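Local structure of cysteine protease (Xylella fastidiosa, 3OIS) at residues A[197-211]-A[273-285]. The protein is a papain-family cysteine protease, probably cleaving peptide bonds through a cysteine nucleophile, and carries a bound uridine-5'-diphosphate. Residues are numbered along the deposited sequence; the frame is centred on the assembly and turned at random.
Sequences CLAVGSPFVFGFSVY and YISNTQLADDFWV
Strands 204-211 and 280-285 pair antiparallel in the beta domain of this papain-family fold, with Val205 opposite Trp284 and Gly207 opposite Asp281 as hydrogen-bonded pairs. Val205 N and Trp284 O are 2.9 Å apart, the amide aimed almost straight at the oxygen. Between these pairs the register slips by one residue, a beta bulge at which Asp282 takes positive phi and psi; its carbonyl O receives a CA-H contact from Phe206 CA at 3.3 Å. Beyond it, Ser209 N reaches Leu279 O and extends the pairing past the non-hydrogen-bonded pair Phe208-Ala280.

On one face Phe204, Phe206 and Phe283 form an aromatic cluster. The Phe206 and Phe283 rings run side by side, planes 11° apart, but are slid so far that they barely overlap; instead Phe283 CD1 packs against Phe206 CB at 3.4 Å. Phe204 meets Phe283 obliquely, CE1 near CD1. In Ile274 a chi1 of -154° swings CG1 to the side away from the backbone N and carries CD1 over a face of the Phe206 ring, a CH-pi contact 4.2 Å from its centroid, while the same methyl meets the edge of the Phe204 ring. At the far end the Tyr273 hydroxyl donates to Ser209 O (2.7 Å), in the carbonyl plane, and accepts from a water that also takes the Tyr211 N-H. Leu279 CD2 lies 3.7 Å from Tyr211 CE2.

The buried Asp282 carboxylate forms a salt bridge with Arg186 and hydrogen bonds with Tyr35 OH and Asp38 N. Trp284 NE1 hydrogen-bonds Asp38, and the Trp284 side chain comes to about 4 Å, at nearest atoms, from the bound UDP. Strand 204-211 lies between strands 280-287 and 233-245, hydrogen-bonded to both, with Val205 packed on helices 78-93 and 126-135.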
ATOM      1  N   CYS A 197      -8.902  14.431  -2.832  1.00 14.94           N
ATOM      2  CA  CYS A 197      -8.958  13.385  -1.796  1.00 15.27           C
ATOM      3  C   CYS A 197      -8.077  13.807  -0.585  1.00 14.99           C
ATOM      4  O   CYS A 197      -8.511  13.782   0.585  1.00 15.18           O
ATOM      5  CB  CYS A 197      -8.454  12.047  -2.398  1.00 14.40           C
ATOM      6  SG  CYS A 197      -8.696  10.628  -1.333  1.00 19.37           S
ATOM      7  N   LEU A 198      -6.824  14.177  -0.895  1.00 14.45           N
ATOM      8  CA  LEU A 198      -5.898  14.555   0.169  1.00 15.07           C
ATOM      9  C   LEU A 198      -6.353  15.871   0.867  1.00 16.38           C
ATOM     10  O   LEU A 198      -6.135  16.037   2.081  1.00 14.50           O
ATOM     11  CB  LEU A 198      -4.501  14.713  -0.435  1.00 14.32           C
ATOM     12  CG  LEU A 198      -3.878  13.387  -0.938  1.00 12.71           C
ATOM     13  CD1 LEU A 198      -2.703  13.775  -1.913  1.00 13.01           C
ATOM     14  CD2 LEU A 198      -3.428  12.494   0.246  1.00 14.15           C
ATOM     15  N   ALA A 199      -6.889  16.776   0.062  1.00 15.80           N
ATOM     16  CA  ALA A 199      -7.367  18.066   0.597  1.00 17.98           C
ATOM     17  C   ALA A 199      -8.432  17.989   1.695  1.00 18.98           C
ATOM     18  O   ALA A 199      -8.509  18.916   2.582  1.00 20.39           O
ATOM     19  CB  ALA A 199      -7.845  18.950  -0.508  1.00 17.47           C
ATOM     20  N   VAL A 200      -9.259  16.970   1.668  1.00 16.55           N
ATOM     21  CA  VAL A 200     -10.270  16.826   2.675  1.00 17.75           C
ATOM     22  C   VAL A 200      -9.741  15.959   3.804  1.00 18.34           C
ATOM     23  O   VAL A 200     -10.486  15.564   4.713  1.00 19.68           O
ATOM     24  CB  VAL A 200     -11.630  16.323   2.149  1.00 17.23           C
ATOM     25  CG1 VAL A 200     -12.175  17.204   1.015  1.00 17.27           C
ATOM     26  CG2 VAL A 200     -11.513  14.855   1.628  1.00 16.87           C
ATOM     27  N   GLY A 201      -8.459  15.595   3.706  1.00 17.64           N
ATOM     28  CA  GLY A 201      -7.816  14.804   4.797  1.00 16.45           C
ATOM     29  C   GLY A 201      -7.829  13.293   4.672  1.00 16.82           C
ATOM     30  O   GLY A 201      -7.584  12.585   5.679  1.00 14.66           O
ATOM     31  N   SER A 202      -8.056  12.801   3.459  1.00 16.12           N
ATOM     32  CA  SER A 202      -8.056  11.347   3.224  1.00 16.91           C
ATOM     33  C   SER A 202      -6.818  10.882   2.403  1.00 16.36           C
ATOM     34  O   SER A 202      -6.623  11.279   1.305  1.00 16.71           O
ATOM     35  CB  SER A 202      -9.329  10.938   2.474  1.00 17.40           C
ATOM     36  OG  SER A 202     -10.476  11.301   3.186  1.00 23.77           O
ATOM     37  N   PRO A 203      -5.981  10.051   2.976  1.00 16.33           N
ATOM     38  CA  PRO A 203      -4.909   9.399   2.196  1.00 15.45           C
ATOM     39  C   PRO A 203      -5.529   8.369   1.235  1.00 16.37           C
ATOM     40  O   PRO A 203      -6.649   7.886   1.469  1.00 16.90           O
ATOM     41  CB  PRO A 203      -4.156   8.604   3.254  1.00 17.70           C
ATOM     42  CG  PRO A 203      -4.428   9.238   4.427  1.00 21.34           C
ATOM     43  CD  PRO A 203      -5.958   9.531   4.340  1.00 17.96           C
ATOM     44  N   PHE A 204      -4.709   7.952   0.241  1.00 13.46           N
ATOM     45  CA  PHE A 204      -5.184   6.837  -0.617  1.00 13.76           C
ATOM     46  C   PHE A 204      -4.020   5.897  -0.869  1.00 13.18           C
ATOM     47  O   PHE A 204      -2.853   6.283  -0.728  1.00 13.99           O
ATOM     48  CB  PHE A 204      -5.743   7.436  -1.954  1.00 13.36           C
ATOM     49  CG  PHE A 204      -4.776   8.269  -2.709  1.00 14.60           C
ATOM     50  CD1 PHE A 204      -3.857   7.698  -3.601  1.00 12.61           C
ATOM     51  CD2 PHE A 204      -4.863   9.665  -2.666  1.00 12.24           C
ATOM     52  CE1 PHE A 204      -2.940   8.493  -4.285  1.00 15.12           C
ATOM     53  CE2 PHE A 204      -3.955  10.483  -3.440  1.00 13.40           C
ATOM     54  CZ  PHE A 204      -3.030   9.871  -4.269  1.00 13.17           C
ATOM     55  N   VAL A 205      -4.368   4.650  -1.170  1.00 13.53           N
ATOM     56  CA  VAL A 205      -3.360   3.662  -1.538  0.50 12.52           C
ATOM     57  C   VAL A 205      -3.421   3.496  -3.019  1.00 13.89           C
ATOM     58  O   VAL A 205      -4.478   3.703  -3.616  1.00 13.51           O
ATOM     59  CB  VAL A 205      -3.571   2.269  -0.907  0.50 11.79           C
ATOM     60  CG1 VAL A 205      -3.306   2.326   0.594  0.50 10.66           C
ATOM     61  CG2 VAL A 205      -4.944   1.709  -1.286  0.50  9.17           C
ATOM     62  N   PHE A 206      -2.246   3.224  -3.608  1.00 12.82           N
ATOM     63  CA  PHE A 206      -2.192   2.914  -5.031  1.00 11.24           C
ATOM     64  C   PHE A 206      -1.001   2.095  -5.353  1.00 11.41           C
ATOM     65  O   PHE A 206      -0.143   1.871  -4.499  1.00 11.40           O
ATOM     66  CB  PHE A 206      -2.191   4.194  -5.867  1.00 11.58           C
ATOM     67  CG  PHE A 206      -0.901   4.959  -5.803  1.00 10.98           C
ATOM     68  CD1 PHE A 206      -0.597   5.738  -4.639  1.00 13.45           C
ATOM     69  CD2 PHE A 206       0.008   4.886  -6.832  1.00 13.80           C
ATOM     70  CE1 PHE A 206       0.642   6.479  -4.610  1.00 12.22           C
ATOM     71  CE2 PHE A 206       1.247   5.568  -6.830  1.00 12.27           C
ATOM     72  CZ  PHE A 206       1.563   6.412  -5.724  1.00 13.98           C
ATOM     73  N   GLY A 207      -0.989   1.570  -6.584  1.00 11.93           N
ATOM     74  CA  GLY A 207       0.021   0.632  -7.049  1.00 11.75           C
ATOM     75  C   GLY A 207       0.839   1.315  -8.131  1.00 11.61           C
ATOM     76  O   GLY A 207       0.347   2.190  -8.880  1.00 10.95           O
ATOM     77  N   PHE A 208       2.102   0.991  -8.281  1.00 12.17           N
ATOM     78  CA  PHE A 208       2.805   1.546  -9.393  1.00 13.06           C
ATOM     79  C   PHE A 208       3.954   0.634  -9.867  1.00 12.43           C
ATOM     80  O   PHE A 208       4.459  -0.237  -9.099  1.00 13.99           O
ATOM     81  CB  PHE A 208       3.339   2.971  -9.061  1.00 14.56           C
ATOM     82  CG  PHE A 208       4.358   3.048  -7.940  1.00 14.97           C
ATOM     83  CD1 PHE A 208       3.975   3.021  -6.566  1.00 11.67           C
ATOM     84  CD2 PHE A 208       5.721   3.212  -8.251  1.00 15.04           C
ATOM     85  CE1 PHE A 208       4.962   3.208  -5.547  1.00 12.62           C
ATOM     86  CE2 PHE A 208       6.695   3.405  -7.236  1.00 14.91           C
ATOM     87  CZ  PHE A 208       6.319   3.349  -5.889  1.00 13.11           C
ATOM     88  N   SER A 209       4.408   0.859 -11.091  1.00 13.24           N
ATOM     89  CA  SER A 209       5.595   0.114 -11.557  1.00 12.76           C
ATOM     90  C   SER A 209       6.835   0.798 -11.089  1.00 12.02           C
ATOM     91  O   SER A 209       6.950   2.036 -11.240  1.00 14.56           O
ATOM     92  CB  SER A 209       5.592   0.041 -13.083  1.00 11.28           C
ATOM     93  OG  SER A 209       4.504  -0.802 -13.478  1.00 17.58           O
ATOM     94  N   VAL A 210       7.780  -0.013 -10.665  1.00 11.80           N
ATOM     95  CA  VAL A 210       9.090   0.459 -10.149  1.00 13.42           C
ATOM     96  C   VAL A 210      10.193   0.188 -11.154  1.00 13.50           C
ATOM     97  O   VAL A 210      10.232  -0.926 -11.709  1.00 15.11           O
ATOM     98  CB  VAL A 210       9.437  -0.235  -8.810  1.00 14.79           C
ATOM     99  CG1 VAL A 210      10.891   0.090  -8.369  1.00 15.90           C
ATOM    100  CG2 VAL A 210       8.414   0.117  -7.794  1.00 17.77           C
ATOM    101  N   TYR A 211      11.056   1.201 -11.459  1.00 13.63           N
ATOM    102  CA  TYR A 211      12.110   1.037 -12.490  1.00 12.50           C
ATOM    103  C   TYR A 211      13.487   1.176 -11.831  1.00 13.77           C
ATOM    104  O   TYR A 211      13.613   1.764 -10.718  1.00 12.18           O
ATOM    105  CB  TYR A 211      11.949   2.123 -13.569  1.00 13.24           C
ATOM    106  CG  TYR A 211      10.784   1.811 -14.470  1.00 12.97           C
ATOM    107  CD1 TYR A 211      11.021   1.208 -15.733  1.00 13.87           C
ATOM    108  CD2 TYR A 211       9.479   2.018 -14.063  1.00 13.63           C
ATOM    109  CE1 TYR A 211       9.983   0.930 -16.562  1.00 13.60           C
ATOM    110  CE2 TYR A 211       8.431   1.718 -14.900  1.00 13.47           C
ATOM    111  CZ  TYR A 211       8.697   1.180 -16.151  1.00 12.92           C
ATOM    112  OH  TYR A 211       7.664   0.810 -16.979  1.00 14.63           O
ATOM    113  N   TYR A 273       4.312  11.166 -13.072  1.00 14.95           N
ATOM    114  CA  TYR A 273       4.463   9.738 -12.829  1.00 14.24           C
ATOM    115  C   TYR A 273       3.096   9.214 -12.364  1.00 16.05           C
ATOM    116  O   TYR A 273       2.529   8.289 -12.971  1.00 15.11           O
ATOM    117  CB  TYR A 273       5.537   9.577 -11.763  1.00 13.78           C
ATOM    118  CG  TYR A 273       6.131   8.167 -11.604  1.00 13.48           C
ATOM    119  CD1 TYR A 273       7.510   8.032 -11.618  1.00 14.18           C
ATOM    120  CD2 TYR A 273       5.338   6.996 -11.460  1.00 13.85           C
ATOM    121  CE1 TYR A 273       8.109   6.839 -11.444  1.00 16.08           C
ATOM    122  CE2 TYR A 273       5.959   5.727 -11.355  1.00 14.49           C
ATOM    123  CZ  TYR A 273       7.348   5.668 -11.293  1.00 16.77           C
ATOM    124  OH  TYR A 273       8.024   4.469 -11.183  1.00 16.80           O
ATOM    125  N   ILE A 274       2.561   9.791 -11.278  1.00 15.25           N
ATOM    126  CA  ILE A 274       1.320   9.266 -10.725  1.00 15.09           C
ATOM    127  C   ILE A 274       0.115   9.322 -11.689  1.00 16.20           C
ATOM    128  O   ILE A 274      -0.796   8.481 -11.594  1.00 18.07           O
ATOM    129  CB  ILE A 274       0.995   9.994  -9.374  1.00 15.50           C
ATOM    130  CG1 ILE A 274       0.149   9.096  -8.473  1.00 15.04           C
ATOM    131  CG2 ILE A 274       0.364  11.387  -9.703  1.00 14.93           C
ATOM    132  CD1 ILE A 274       0.012   9.641  -6.939  1.00 13.64           C
ATOM    133  N   SER A 275       0.105  10.295 -12.593  1.00 15.93           N
ATOM    134  CA  SER A 275      -1.025  10.485 -13.490  1.00 17.69           C
ATOM    135  C   SER A 275      -0.899   9.672 -14.770  1.00 17.20           C
ATOM    136  O   SER A 275      -1.833   9.668 -15.525  1.00 16.72           O
ATOM    137  CB  SER A 275      -1.156  12.001 -13.800  1.00 18.47           C
ATOM    138  OG  SER A 275      -0.092  12.425 -14.625  1.00 21.90           O
ATOM    139  N   ASN A 276       0.238   8.989 -14.962  1.00 18.46           N
ATOM    140  CA  ASN A 276       0.452   8.127 -16.125  1.00 18.38           C
ATOM    141  C   ASN A 276      -0.206   6.740 -15.947  1.00 18.36           C
ATOM    142  O   ASN A 276       0.157   5.988 -15.048  1.00 16.49           O
ATOM    143  CB  ASN A 276       1.949   8.044 -16.454  1.00 16.64           C
ATOM    144  CG  ASN A 276       2.222   7.371 -17.805  1.00 21.63           C
ATOM    145  OD1 ASN A 276       1.432   6.584 -18.264  1.00 20.04           O
ATOM    146  ND2 ASN A 276       3.334   7.739 -18.466  1.00 22.99           N
ATOM    147  N   THR A 277      -1.212   6.423 -16.788  1.00 18.04           N
ATOM    148  CA  THR A 277      -1.916   5.153 -16.686  1.00 19.41           C
ATOM    149  C   THR A 277      -1.019   3.955 -16.939  1.00 17.47           C
ATOM    150  O   THR A 277      -1.396   2.840 -16.509  1.00 18.44           O
ATOM    151  CB  THR A 277      -3.113   5.081 -17.660  1.00 21.75           C
ATOM    152  OG1 THR A 277      -2.626   5.313 -18.988  1.00 26.79           O
ATOM    153  CG2 THR A 277      -4.126   6.070 -17.238  1.00 21.06           C
ATOM    154  N   GLN A 278       0.169   4.165 -17.541  1.00 17.25           N
ATOM    155  CA  GLN A 278       1.164   3.140 -17.793  0.50 16.54           C
ATOM    156  C   GLN A 278       2.181   2.978 -16.644  1.00 16.46           C
ATOM    157  O   GLN A 278       3.085   2.162 -16.680  1.00 19.10           O
ATOM    158  CB  GLN A 278       1.870   3.477 -19.110  0.50 15.94           C
ATOM    159  CG  GLN A 278       1.822   2.343 -20.126  0.50 15.82           C
ATOM    160  CD  GLN A 278       2.670   2.640 -21.344  0.50 16.75           C
ATOM    161  OE1 GLN A 278       2.837   3.795 -21.744  0.50 15.87           O
ATOM    162  NE2 GLN A 278       3.239   1.621 -21.897  0.50 14.95           N
ATOM    163  N   LEU A 279       2.020   3.803 -15.609  1.00 15.52           N
ATOM    164  CA  LEU A 279       2.965   3.820 -14.487  1.00 14.09           C
ATOM    165  C   LEU A 279       2.300   3.594 -13.144  1.00 12.66           C
ATOM    166  O   LEU A 279       2.935   3.045 -12.249  1.00 15.94           O
ATOM    167  CB  LEU A 279       3.729   5.168 -14.375  1.00 12.80           C
ATOM    168  CG  LEU A 279       4.755   5.388 -15.484  1.00 16.07           C
ATOM    169  CD1 LEU A 279       5.339   6.814 -15.393  1.00 15.12           C
ATOM    170  CD2 LEU A 279       5.883   4.421 -15.384  1.00 12.68           C
ATOM    171  N   ALA A 280       1.061   4.050 -12.979  1.00 12.05           N
ATOM    172  CA  ALA A 280       0.404   3.879 -11.662  1.00 11.81           C
ATOM    173  C   ALA A 280      -1.027   3.472 -11.897  1.00 11.93           C
ATOM    174  O   ALA A 280      -1.569   3.770 -12.965  1.00 13.58           O
ATOM    175  CB  ALA A 280       0.534   5.198 -10.855  1.00 10.36           C
ATOM    176  N   ASP A 281      -1.689   2.831 -10.960  1.00 10.79           N
ATOM    177  CA  ASP A 281      -3.069   2.474 -11.151  1.00 12.05           C
ATOM    178  C   ASP A 281      -3.636   2.097  -9.769  1.00 14.02           C
ATOM    179  O   ASP A 281      -2.922   2.104  -8.775  1.00 12.55           O
ATOM    180  CB  ASP A 281      -3.097   1.297 -12.112  1.00 13.45           C
ATOM    181  CG  ASP A 281      -4.474   0.963 -12.645  1.00 16.38           C
ATOM    182  OD1 ASP A 281      -4.496  -0.107 -13.353  1.00 26.45           O
ATOM    183  OD2 ASP A 281      -5.460   1.706 -12.486  1.00 15.24           O
ATOM    184  N   ASP A 282      -4.923   1.762  -9.688  1.00 12.43           N
ATOM    185  CA  ASP A 282      -5.543   1.125  -8.524  1.00 13.47           C
ATOM    186  C   ASP A 282      -5.452   2.022  -7.282  1.00 12.33           C
ATOM    187  O   ASP A 282      -4.966   1.618  -6.223  1.00 13.69           O
ATOM    188  CB  ASP A 282      -5.040  -0.333  -8.279  1.00 13.07           C
ATOM    189  CG  ASP A 282      -5.334  -1.234  -9.493  1.00 14.94           C
ATOM    190  OD1 ASP A 282      -6.435  -1.047 -10.099  1.00 14.13           O
ATOM    191  OD2 ASP A 282      -4.393  -1.952  -9.957  1.00 13.54           O
ATOM    192  N   PHE A 283      -5.983   3.213  -7.478  1.00 12.97           N
ATOM    193  CA  PHE A 283      -6.073   4.239  -6.410  1.00 12.05           C
ATOM    194  C   PHE A 283      -7.348   3.975  -5.614  1.00 11.67           C
ATOM    195  O   PHE A 283      -8.421   3.998  -6.199  1.00 13.86           O
ATOM    196  CB  PHE A 283      -6.222   5.607  -7.080  1.00 13.16           C
ATOM    197  CG  PHE A 283      -5.018   6.015  -7.917  1.00 12.88           C
ATOM    198  CD1 PHE A 283      -3.942   6.659  -7.328  1.00 12.64           C
ATOM    199  CD2 PHE A 283      -4.901   5.607  -9.236  1.00 16.36           C
ATOM    200  CE1 PHE A 283      -2.823   6.963  -8.004  1.00 13.91           C
ATOM    201  CE2 PHE A 283      -3.714   5.909  -9.989  1.00 17.13           C
ATOM    202  CZ  PHE A 283      -2.689   6.641  -9.392  1.00 15.57           C
ATOM    203  N   TRP A 284      -7.244   3.720  -4.317  1.00 12.71           N
ATOM    204  CA  TRP A 284      -8.410   3.341  -3.445  1.00 12.23           C
ATOM    205  C   TRP A 284      -8.356   4.116  -2.148  1.00 14.57           C
ATOM    206  O   TRP A 284      -7.237   4.359  -1.579  1.00 13.85           O
ATOM    207  CB  TRP A 284      -8.307   1.921  -2.983  1.00 11.96           C
ATOM    208  CG  TRP A 284      -8.647   0.905  -4.076  1.00 12.25           C
ATOM    209  CD1 TRP A 284      -7.755   0.164  -4.769  1.00 10.08           C
ATOM    210  CD2 TRP A 284      -9.970   0.444  -4.441  1.00 11.14           C
ATOM    211  NE1 TRP A 284      -8.456  -0.758  -5.604  1.00 12.19           N
ATOM    212  CE2 TRP A 284      -9.801  -0.597  -5.389  1.00 14.02           C
ATOM    213  CE3 TRP A 284     -11.277   0.768  -4.009  1.00 14.97           C
ATOM    214  CZ2 TRP A 284     -10.898  -1.271  -5.953  1.00 13.13           C
ATOM    215  CZ3 TRP A 284     -12.396   0.132  -4.616  1.00 15.35           C
ATOM    216  CH2 TRP A 284     -12.179  -0.870  -5.565  1.00 14.03           C
ATOM    217  N   VAL A 285      -9.567   4.438  -1.683  1.00 12.24           N
ATOM    218  CA  VAL A 285      -9.811   5.092  -0.350  0.50 13.61           C
ATOM    219  C   VAL A 285     -10.656   4.155   0.470  1.00 15.14           C
ATOM    220  O   VAL A 285     -11.620   3.562  -0.052  1.00 17.27           O
ATOM    221  CB  VAL A 285     -10.612   6.386  -0.507  0.50 13.62           C
ATOM    222  CG1 VAL A 285     -10.728   7.126   0.859  0.50  9.51           C
ATOM    223  CG2 VAL A 285      -9.987   7.240  -1.514  0.50 11.19           C
TER
HETATM  224  O   HOH W   1       5.149   0.910 -16.055  1.00 14.65           O
HETATM  225  O   HOH W   2      10.528   3.798 -10.414  1.00 14.40           O